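PDB 4FYE: SidF, inhibitor of growth family, member 3 from Legionella pneumophila subsp. pneumophila, which acts as a phosphoinositide phosphatase, probably removing the 3-phosphate from membrane inositol lipids such as phosphatidylinositol 3,4,5-trisphosphate. Local coordinates for residues 61-66 / 696-701; 87-92 / 167-172; 345-350 / 404-409. The protein carries 1 engineered substitution. All coordinates share one frame; numbering follows the deposited sequence.

Interaction 1 of 3, residues 61-66 / 696-701; sequences HGRPVT and LDRELT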
loop_
_atom_site.group_PDB
_atom_site.type_symbol
_atom_site.label_atom_id
_atom_site.label_comp_id
_atom_site.label_asym_id
_atom_site.label_seq_id
_atom_site.Cartn_x
_atom_site.Cartn_y
_atom_site.Cartn_z
ATOM N N HIS A 61 -6.770 14.367 29.649
ATOM C CA HIS A 61 -7.279 15.319 28.684
ATOM C C HIS A 61 -7.831 14.664 27.462
ATOM O O HIS A 61 -8.317 15.345 26.567
ATOM C CB HIS A 61 -6.212 16.326 28.341
ATOM C CG HIS A 61 -5.895 17.252 29.486
ATOM N ND1 HIS A 61 -4.810 17.082 30.292
ATOM C CD2 HIS A 61 -6.570 18.376 29.961
ATOM C CE1 HIS A 61 -4.802 18.051 31.242
ATOM N NE2 HIS A 61 -5.879 18.839 31.037
ATOM N N GLY A 62 -7.811 13.337 27.403
ATOM C CA GLY A 62 -8.312 12.697 26.202
ATOM C C GLY A 62 -7.241 12.801 25.108
ATOM O O GLY A 62 -7.490 12.495 23.977
ATOM N N ARG A 63 -6.033 13.221 25.444
ATOM C CA ARG A 63 -4.928 13.193 24.467
ATOM C C ARG A 63 -4.256 11.793 24.597
ATOM O O ARG A 63 -4.218 11.205 25.680
ATOM C CB ARG A 63 -3.975 14.422 24.655
ATOM C CG ARG A 63 -2.615 14.363 23.896
ATOM C CD ARG A 63 -1.730 15.625 24.079
ATOM N NE ARG A 63 -2.591 16.816 24.007
ATOM C CZ ARG A 63 -2.449 17.812 23.153
ATOM N NH1 ARG A 63 -1.426 17.865 22.295
ATOM N NH2 ARG A 63 -3.319 18.785 23.178
ATOM N N PRO A 64 -3.855 11.201 23.476
ATOM C CA PRO A 64 -3.256 9.850 23.460
ATOM C C PRO A 64 -1.886 9.720 24.118
ATOM O O PRO A 64 -1.011 10.525 23.875
ATOM C CB PRO A 64 -2.999 9.571 21.944
ATOM C CG PRO A 64 -3.858 10.532 21.193
ATOM C CD PRO A 64 -4.256 11.664 22.131
ATOM N N VAL A 65 -1.654 8.604 24.776
ATOM C CA VAL A 65 -0.395 8.394 25.430
ATOM C C VAL A 65 0.288 7.229 24.736
ATOM O O VAL A 65 1.489 6.996 24.897
ATOM C CB VAL A 65 -0.725 8.167 26.922
ATOM C CG1 VAL A 65 0.106 7.054 27.557
ATOM C CG2 VAL A 65 -0.728 9.525 27.662
ATOM N N THR A 66 -0.474 6.497 23.929
ATOM C CA THR A 66 0.108 5.477 23.102
ATOM C C THR A 66 0.477 6.109 21.768
ATOM O O THR A 66 -0.032 7.206 21.385
ATOM C CB THR A 66 -0.907 4.350 22.862
ATOM O OG1 THR A 66 -2.157 4.901 22.428
ATOM C CG2 THR A 66 -1.196 3.561 24.177
ATOM N N LEU A 696 -9.925 11.429 15.208
ATOM C CA LEU A 696 -9.662 10.216 14.432
ATOM C C LEU A 696 -8.267 10.308 13.850
ATOM O O LEU A 696 -7.487 9.350 13.895
ATOM C CB LEU A 696 -10.668 10.066 13.288
ATOM C CG LEU A 696 -11.112 8.654 12.855
ATOM C CD1 LEU A 696 -11.624 8.592 11.429
ATOM C CD2 LEU A 696 -10.175 7.488 13.091
ATOM N N ASP A 697 -7.947 11.455 13.263
ATOM C CA ASP A 697 -6.700 11.547 12.557
ATOM C C ASP A 697 -5.566 11.204 13.566
ATOM O O ASP A 697 -4.617 10.591 13.199
ATOM C CB ASP A 697 -6.561 12.942 11.901
ATOM C CG ASP A 697 -5.557 12.966 10.724
ATOM O OD1 ASP A 697 -5.346 11.917 10.044
ATOM O OD2 ASP A 697 -5.003 14.058 10.445
ATOM N N ARG A 698 -5.737 11.544 14.850
ATOM C CA ARG A 698 -4.740 11.310 15.858
ATOM C C ARG A 698 -4.498 9.846 15.997
ATOM O O ARG A 698 -3.395 9.425 16.316
ATOM C CB ARG A 698 -5.125 11.934 17.201
ATOM C CG ARG A 698 -4.925 13.439 17.205
ATOM C CD ARG A 698 -5.276 14.011 18.527
ATOM N NE ARG A 698 -4.951 15.436 18.598
ATOM C CZ ARG A 698 -5.252 16.214 19.657
ATOM N NH1 ARG A 698 -5.912 15.687 20.683
ATOM N NH2 ARG A 698 -4.890 17.521 19.695
ATOM N N GLU A 699 -5.459 9.038 15.632
ATOM C CA GLU A 699 -5.294 7.606 15.902
ATOM C C GLU A 699 -4.327 6.980 14.882
ATOM O O GLU A 699 -3.560 6.066 15.217
ATOM C CB GLU A 699 -6.632 6.865 15.853
ATOM C CG GLU A 699 -7.695 7.241 16.888
ATOM C CD GLU A 699 -7.250 6.942 18.303
ATOM O OE1 GLU A 699 -7.977 7.349 19.207
ATOM O OE2 GLU A 699 -6.170 6.333 18.536
ATOM N N LEU A 700 -4.346 7.506 13.660
ATOM C CA LEU A 700 -3.787 6.819 12.487
ATOM C C LEU A 700 -2.261 6.755 12.387
ATOM O O LEU A 700 -1.719 6.016 11.576
ATOM C CB LEU A 700 -4.389 7.413 11.222
ATOM C CG LEU A 700 -5.890 7.564 11.437
ATOM C CD1 LEU A 700 -6.466 8.425 10.328
ATOM C CD2 LEU A 700 -6.540 6.185 11.451
ATOM N N THR A 701 -1.504 7.459 13.211
ATOM C CA THR A 701 -0.018 7.338 13.003
ATOM C C THR A 701 0.532 6.131 13.694
ATOM O O THR A 701 1.679 5.672 13.439
ATOM C CB THR A 701 0.741 8.563 13.467
ATOM O OG1 THR A 701 -0.022 9.168 14.533
ATOM C CG2 THR A 701 0.877 9.550 12.265
#

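Interaction 2 of 3, residues 87-92 / 167-172; sequences KSLIDK and LKALDK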
loop_
_atom_site.group_PDB
_atom_site.type_symbol
_atom_site.label_atom_id
_atom_site.label_comp_id
_atom_site.label_asym_id
_atom_site.label_seq_id
_atom_site.Cartn_x
_atom_site.Cartn_y
_atom_site.Cartn_z
ATOM N N LYS A 87 24.597 -10.644 14.877
ATOM C CA LYS A 87 24.910 -11.985 15.385
ATOM C C LYS A 87 24.695 -12.978 14.265
ATOM O O LYS A 87 25.429 -13.994 14.121
ATOM C CB LYS A 87 24.048 -12.327 16.588
ATOM C CG LYS A 87 24.572 -11.718 17.865
ATOM C CD LYS A 87 23.782 -12.181 19.074
ATOM C CE LYS A 87 24.391 -11.558 20.298
ATOM N NZ LYS A 87 23.857 -12.193 21.513
ATOM N N SER A 88 23.700 -12.650 13.451
ATOM C CA SER A 88 23.360 -13.451 12.282
ATOM C C SER A 88 24.558 -13.450 11.320
ATOM O O SER A 88 24.969 -14.510 10.875
ATOM C CB SER A 88 22.087 -12.930 11.628
ATOM O OG SER A 88 21.711 -13.764 10.562
ATOM N N LEU A 89 25.158 -12.278 11.087
ATOM C CA LEU A 89 26.333 -12.163 10.204
ATOM C C LEU A 89 27.553 -12.889 10.687
ATOM O O LEU A 89 28.180 -13.613 9.893
ATOM C CB LEU A 89 26.700 -10.712 9.882
ATOM C CG LEU A 89 26.423 -10.191 8.463
ATOM C CD1 LEU A 89 25.353 -10.978 7.721
ATOM C CD2 LEU A 89 26.162 -8.692 8.398
ATOM N N ILE A 90 27.896 -12.735 11.969
ATOM C CA ILE A 90 29.060 -13.489 12.487
ATOM C C ILE A 90 28.822 -15.001 12.573
ATOM O O ILE A 90 29.775 -15.772 12.532
ATOM C CB ILE A 90 29.741 -12.897 13.766
ATOM C CG1 ILE A 90 28.897 -13.054 15.022
ATOM C CG2 ILE A 90 30.092 -11.413 13.580
ATOM C CD1 ILE A 90 28.934 -11.785 15.882
ATOM N N ASP A 91 27.555 -15.418 12.661
ATOM C CA ASP A 91 27.196 -16.853 12.662
ATOM C C ASP A 91 27.339 -17.470 11.279
ATOM O O ASP A 91 27.829 -18.585 11.144
ATOM C CB ASP A 91 25.778 -17.115 13.197
ATOM C CG ASP A 91 25.720 -17.263 14.732
ATOM O OD1 ASP A 91 26.701 -16.927 15.448
ATOM O OD2 ASP A 91 24.656 -17.702 15.230
ATOM N N LYS A 92 26.949 -16.746 10.245
ATOM C CA LYS A 92 27.056 -17.327 8.930
ATOM C C LYS A 92 28.392 -17.025 8.247
ATOM O O LYS A 92 28.588 -17.435 7.107
ATOM C CB LYS A 92 25.835 -16.984 8.055
ATOM C CG LYS A 92 25.944 -15.685 7.275
ATOM C CD LYS A 92 24.743 -15.492 6.366
ATOM C CE LYS A 92 23.453 -15.510 7.167
ATOM N NZ LYS A 92 22.398 -14.823 6.375
ATOM N N LEU A 167 29.042 -1.544 7.587
ATOM C CA LEU A 167 27.764 -0.907 7.856
ATOM C C LEU A 167 26.702 -1.431 6.915
ATOM O O LEU A 167 25.690 -1.971 7.381
ATOM C CB LEU A 167 27.909 0.617 7.736
ATOM C CG LEU A 167 27.944 1.533 8.965
ATOM C CD1 LEU A 167 26.512 1.732 9.479
ATOM C CD2 LEU A 167 28.885 1.042 10.057
ATOM N N LYS A 168 26.964 -1.323 5.601
ATOM C CA LYS A 168 26.033 -1.784 4.531
ATOM C C LYS A 168 25.614 -3.239 4.642
ATOM O O LYS A 168 24.514 -3.601 4.314
ATOM C CB LYS A 168 26.591 -1.508 3.123
ATOM C CG LYS A 168 26.122 -0.166 2.564
ATOM C CD LYS A 168 25.905 -0.195 1.049
ATOM C CE LYS A 168 27.110 0.343 0.286
ATOM N NZ LYS A 168 27.650 1.595 0.903
ATOM N N ALA A 169 26.516 -4.069 5.114
ATOM C CA ALA A 169 26.226 -5.475 5.244
ATOM C C ALA A 169 25.230 -5.721 6.405
ATOM O O ALA A 169 24.244 -6.437 6.257
ATOM C CB ALA A 169 27.543 -6.238 5.421
ATOM N N LEU A 170 25.502 -5.106 7.549
ATOM C CA LEU A 170 24.661 -5.204 8.738
ATOM C C LEU A 170 23.227 -4.813 8.433
ATOM O O LEU A 170 22.277 -5.525 8.772
ATOM C CB LEU A 170 25.235 -4.295 9.835
ATOM C CG LEU A 170 26.453 -4.971 10.468
ATOM C CD1 LEU A 170 27.227 -4.006 11.333
ATOM C CD2 LEU A 170 25.988 -6.163 11.280
ATOM N N ASP A 171 23.103 -3.685 7.753
ATOM C CA ASP A 171 21.846 -3.138 7.277
ATOM C C ASP A 171 21.112 -4.149 6.409
ATOM O O ASP A 171 19.995 -4.600 6.740
ATOM C CB ASP A 171 22.199 -1.864 6.504
ATOM C CG ASP A 171 20.999 -1.208 5.860
ATOM O OD1 ASP A 171 20.014 -0.868 6.579
ATOM O OD2 ASP A 171 21.063 -1.026 4.618
ATOM N N LYS A 172 21.777 -4.562 5.328
ATOM C CA LYS A 172 21.276 -5.622 4.456
ATOM C C LYS A 172 20.848 -6.836 5.246
ATOM O O LYS A 172 19.789 -7.375 5.008
ATOM C CB LYS A 172 22.352 -6.018 3.461
ATOM C CG LYS A 172 21.848 -6.428 2.084
ATOM C CD LYS A 172 22.910 -6.125 1.020
ATOM C CE LYS A 172 22.940 -4.636 0.662
ATOM N NZ LYS A 172 24.304 -4.146 0.303
#

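Interaction 3 of 3, residues 345-350 / 404-409; sequences LYVEHN and VETAVG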
loop_
_atom_site.group_PDB
_atom_site.type_symbol
_atom_site.label_atom_id
_atom_site.label_comp_id
_atom_site.label_asym_id
_atom_site.label_seq_id
_atom_site.Cartn_x
_atom_site.Cartn_y
_atom_site.Cartn_z
ATOM N N LEU A 345 -12.038 -26.447 -7.124
ATOM C CA LEU A 345 -13.100 -26.591 -8.100
ATOM C C LEU A 345 -13.484 -25.227 -8.649
ATOM O O LEU A 345 -13.713 -25.092 -9.822
ATOM C CB LEU A 345 -14.320 -27.303 -7.492
ATOM C CG LEU A 345 -14.151 -28.826 -7.332
ATOM C CD1 LEU A 345 -15.197 -29.497 -6.440
ATOM C CD2 LEU A 345 -14.086 -29.578 -8.661
ATOM N N TYR A 346 -13.502 -24.202 -7.799
ATOM C CA TYR A 346 -13.844 -22.875 -8.208
ATOM C C TYR A 346 -12.902 -22.416 -9.307
ATOM O O TYR A 346 -13.365 -21.815 -10.334
ATOM C CB TYR A 346 -13.849 -21.886 -7.033
ATOM C CG TYR A 346 -13.953 -20.421 -7.488
ATOM C CD1 TYR A 346 -15.078 -19.951 -8.157
ATOM C CD2 TYR A 346 -12.946 -19.558 -7.297
ATOM C CE1 TYR A 346 -15.167 -18.640 -8.603
ATOM C CE2 TYR A 346 -13.020 -18.258 -7.723
ATOM C CZ TYR A 346 -14.134 -17.811 -8.395
ATOM O OH TYR A 346 -14.220 -16.499 -8.853
ATOM N N VAL A 347 -11.603 -22.693 -9.094
ATOM C CA VAL A 347 -10.559 -22.174 -9.966
ATOM C C VAL A 347 -10.602 -22.899 -11.309
ATOM O O VAL A 347 -10.407 -22.287 -12.359
ATOM C CB VAL A 347 -9.130 -22.338 -9.365
ATOM C CG1 VAL A 347 -8.088 -22.029 -10.439
ATOM C CG2 VAL A 347 -8.938 -21.433 -8.171
ATOM N N GLU A 348 -10.931 -24.183 -11.255
ATOM C CA GLU A 348 -10.923 -25.057 -12.406
ATOM C C GLU A 348 -12.076 -24.663 -13.349
ATOM O O GLU A 348 -11.909 -24.629 -14.552
ATOM C CB GLU A 348 -10.957 -26.502 -11.899
ATOM C CG GLU A 348 -11.259 -27.625 -12.891
ATOM C CD GLU A 348 -11.436 -29.006 -12.190
ATOM O OE1 GLU A 348 -12.253 -29.841 -12.674
ATOM O OE2 GLU A 348 -10.761 -29.263 -11.146
ATOM N N HIS A 349 -13.202 -24.242 -12.796
ATOM C CA HIS A 349 -14.343 -23.873 -13.613
ATOM C C HIS A 349 -14.646 -22.398 -13.801
ATOM O O HIS A 349 -15.639 -22.081 -14.435
ATOM C CB HIS A 349 -15.587 -24.583 -13.051
ATOM C CG HIS A 349 -15.419 -26.077 -12.971
ATOM N ND1 HIS A 349 -15.737 -26.891 -13.985
ATOM C CD2 HIS A 349 -14.884 -26.861 -12.011
ATOM C CE1 HIS A 349 -15.451 -28.145 -13.678
ATOM N NE2 HIS A 349 -14.930 -28.138 -12.461
ATOM N N ASN A 350 -13.851 -21.472 -13.253
ATOM C CA ASN A 350 -14.137 -20.071 -13.490
ATOM C C ASN A 350 -12.904 -19.288 -13.922
ATOM O O ASN A 350 -11.837 -19.399 -13.290
ATOM C CB ASN A 350 -14.763 -19.438 -12.212
ATOM C CG ASN A 350 -16.162 -20.032 -11.863
ATOM O OD1 ASN A 350 -17.172 -19.477 -12.227
ATOM N ND2 ASN A 350 -16.195 -21.108 -11.156
ATOM N N VAL A 404 -2.903 -24.835 -6.878
ATOM C CA VAL A 404 -3.302 -25.103 -8.270
ATOM C C VAL A 404 -2.787 -24.023 -9.173
ATOM O O VAL A 404 -2.527 -22.903 -8.717
ATOM C CB VAL A 404 -4.852 -25.260 -8.403
ATOM C CG1 VAL A 404 -5.313 -26.453 -7.546
ATOM C CG2 VAL A 404 -5.606 -23.998 -7.971
ATOM N N GLU A 405 -2.659 -24.322 -10.457
ATOM C CA GLU A 405 -2.123 -23.339 -11.394
ATOM C C GLU A 405 -3.248 -22.846 -12.299
ATOM O O GLU A 405 -4.049 -23.654 -12.711
ATOM C CB GLU A 405 -1.007 -23.986 -12.237
ATOM C CG GLU A 405 0.382 -23.954 -11.586
ATOM C CD GLU A 405 1.516 -23.827 -12.615
ATOM O OE1 GLU A 405 2.184 -22.761 -12.639
ATOM O OE2 GLU A 405 1.743 -24.780 -13.411
ATOM N N THR A 406 -3.307 -21.549 -12.607
ATOM C CA THR A 406 -4.325 -21.014 -13.500
ATOM C C THR A 406 -3.841 -19.786 -14.229
ATOM O O THR A 406 -3.114 -18.964 -13.684
ATOM C CB THR A 406 -5.452 -20.262 -12.745
ATOM O OG1 THR A 406 -5.338 -20.407 -11.336
ATOM C CG2 THR A 406 -6.799 -20.582 -13.261
ATOM N N ALA A 407 -4.399 -19.570 -15.390
ATOM C CA ALA A 407 -4.299 -18.280 -16.048
ATOM C C ALA A 407 -5.129 -17.295 -15.233
ATOM O O ALA A 407 -6.114 -17.721 -14.666
ATOM C CB ALA A 407 -4.828 -18.403 -17.479
ATOM N N VAL A 408 -4.729 -16.026 -15.145
ATOM C CA VAL A 408 -5.539 -14.972 -14.495
ATOM C C VAL A 408 -5.538 -13.726 -15.383
ATOM O O VAL A 408 -4.468 -13.270 -15.753
ATOM C CB VAL A 408 -4.996 -14.495 -13.139
ATOM C CG1 VAL A 408 -5.820 -13.276 -12.651
ATOM C CG2 VAL A 408 -5.112 -15.580 -12.045
ATOM N N GLY A 409 -6.733 -13.168 -15.682
ATOM C CA GLY A 409 -6.927 -11.955 -16.499
ATOM C C GLY A 409 -6.434 -10.725 -15.728
ATOM O O GLY A 409 -6.570 -10.668 -14.502
#

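Interaction 1 of 3, residues 61-66 / 696-701
R63 and P64 receive the side chain of R698, which reaches from helix 692-699 to the loop joining strand 50-55 to helix 71-92. This is loop-on-helix packing beside the six-stranded mixed sheet, whose strand 184-189 lies against L696 and E699. R698 leaves its backbone with CG beside the backbone N and anti to the carbonyl carbon (chi1 -76°), and then runs extended through CG, CD and NE, so the chain spans the gap between helix and loop. At its root, R698 CB lies 4.4 Å from P64 CG, an apolar approach at the tip of the proline ring. CG passes farther from that ring, but R698 CD comes back to within 4.4 Å of P64 CD, and the aliphatic part of the arginine thus travels past the pyrrolidine. NE makes no comparably close approach to the loop. Beyond it, R698 NH1 stands 4.6 Å from R63 CB, while NH2 reaches the other guanidinium. R63 comes to this point with its chain bent at chi3 (-42°), and the two guanidinium planes are turned 50° apart, which is no parallel stack. The R698 group meets one face of R63 with its NH2 end. Two like charges would disfavour this approach, but R63 NH1 forms a salt bridge to D128, which probably offsets much of the cost, and R698 NH2 makes a weak hydrogen bond to G687 O. F130 touches both P64 and R698 and so joins the two segments from a third loop. The helix end is tied to the same chain region through E699, whose carboxylate oxygens bond to Y58 OH and S56 OG. The contact ends where R698 NH2 lies 4.0 Å from R63 NH2.

Interaction 2 of 3, residues 87-92 / 167-172
Helix-to-helix packing between the C-terminal end of helix 71-92 and the first turns of helix 167-180 rests largely on one leucine, L89, in the helical part of the domain that also includes helices 98-119 and 136-163. A single methyl does the touching. L89 CD2 lies against the backbone of the facing helix, 3.7 Å from A169 O and 3.7 Å from L170 N, so it rests over the peptide link between those two residues. Side chains close in around it: A169 CB is 4.1 Å from L89 CD2, and L170 CD2 meets the same methyl at 3.8 Å. Two torsions of L170 bring this about: chi1 (-77°) sets CG beside the backbone N, and chi2 (168°) turns CD2 to the interface. The small A169 side chain lets the leucine come down onto the main chain, and the backbones stay close, with L89 CA 7.3 Å from L170 CA. Just beyond this apolar patch, E173 takes a salt bridge from K92 and a hydrogen bond from S88, adding polar ties between the same two helices. Helix 98-119 packs on I90 and pairs with K87 and D91, while helix 136-163 touches both I90 and L167.

Interaction 3 of 3, residues 345-350 / 404-409
N350 ND2 is held by two carbonyl oxygens, Y346 O and K321 O, at the end of helix 335-349, one turn of which presses V347 onto T406 and V404 of strand 402-416. The bond from N350 ND2 to Y346 O is 3.0 Å long and fairly straight (161° at the hydrogen); it arrives on a lone pair in the carbonyl plane and lies nearly in the amide plane of N350, which fixes the rotation of that amide. V347 CG1 is the working methyl, placed anti to the backbone N (chi1 169°) and so directed to the strand. It meets T406 on both branches, 3.3 Å from OG1 and 3.4 Å from CG2; only the second is tight, and the near-eclipsed chi1 of T406 (-8°) makes the placing of its branches less certain. V404, two residues earlier on the same face, adds its CG2 at 4.0 Å from V347 CG1. Strand 402-416 lies between strands 391-399 and 353-360 of the four-stranded mixed sheet, so helix 335-349 covers part of that sheet. The V347 methyl packs by van der Waals contact on a hydroxyl and two methyls, while N350 closes the helix end and backbone bonds hold the strand.

How the interactions relate
From the N terminus the chain leaves strand 50-55 into the loop of interaction 1, which waits some 630 residues for its partner at helix 692-699; most of the chain lies between. Within that span, interaction 2 closes a short excursion of about 75 residues through helices 98-119 and 136-163, and interaction 3 later closes one of about 54 residues that includes strand 353-360 and helix 373-387. These two follow one another without crossing. None of the contacts touch: the nearest atoms of interactions 1 and 3 are about 31 Å apart, on opposite sides of the chain's centre. Each works locally: interaction 1 joins loop to helix, interaction 2 helix to helix, and interaction 3 helix to four-stranded sheet.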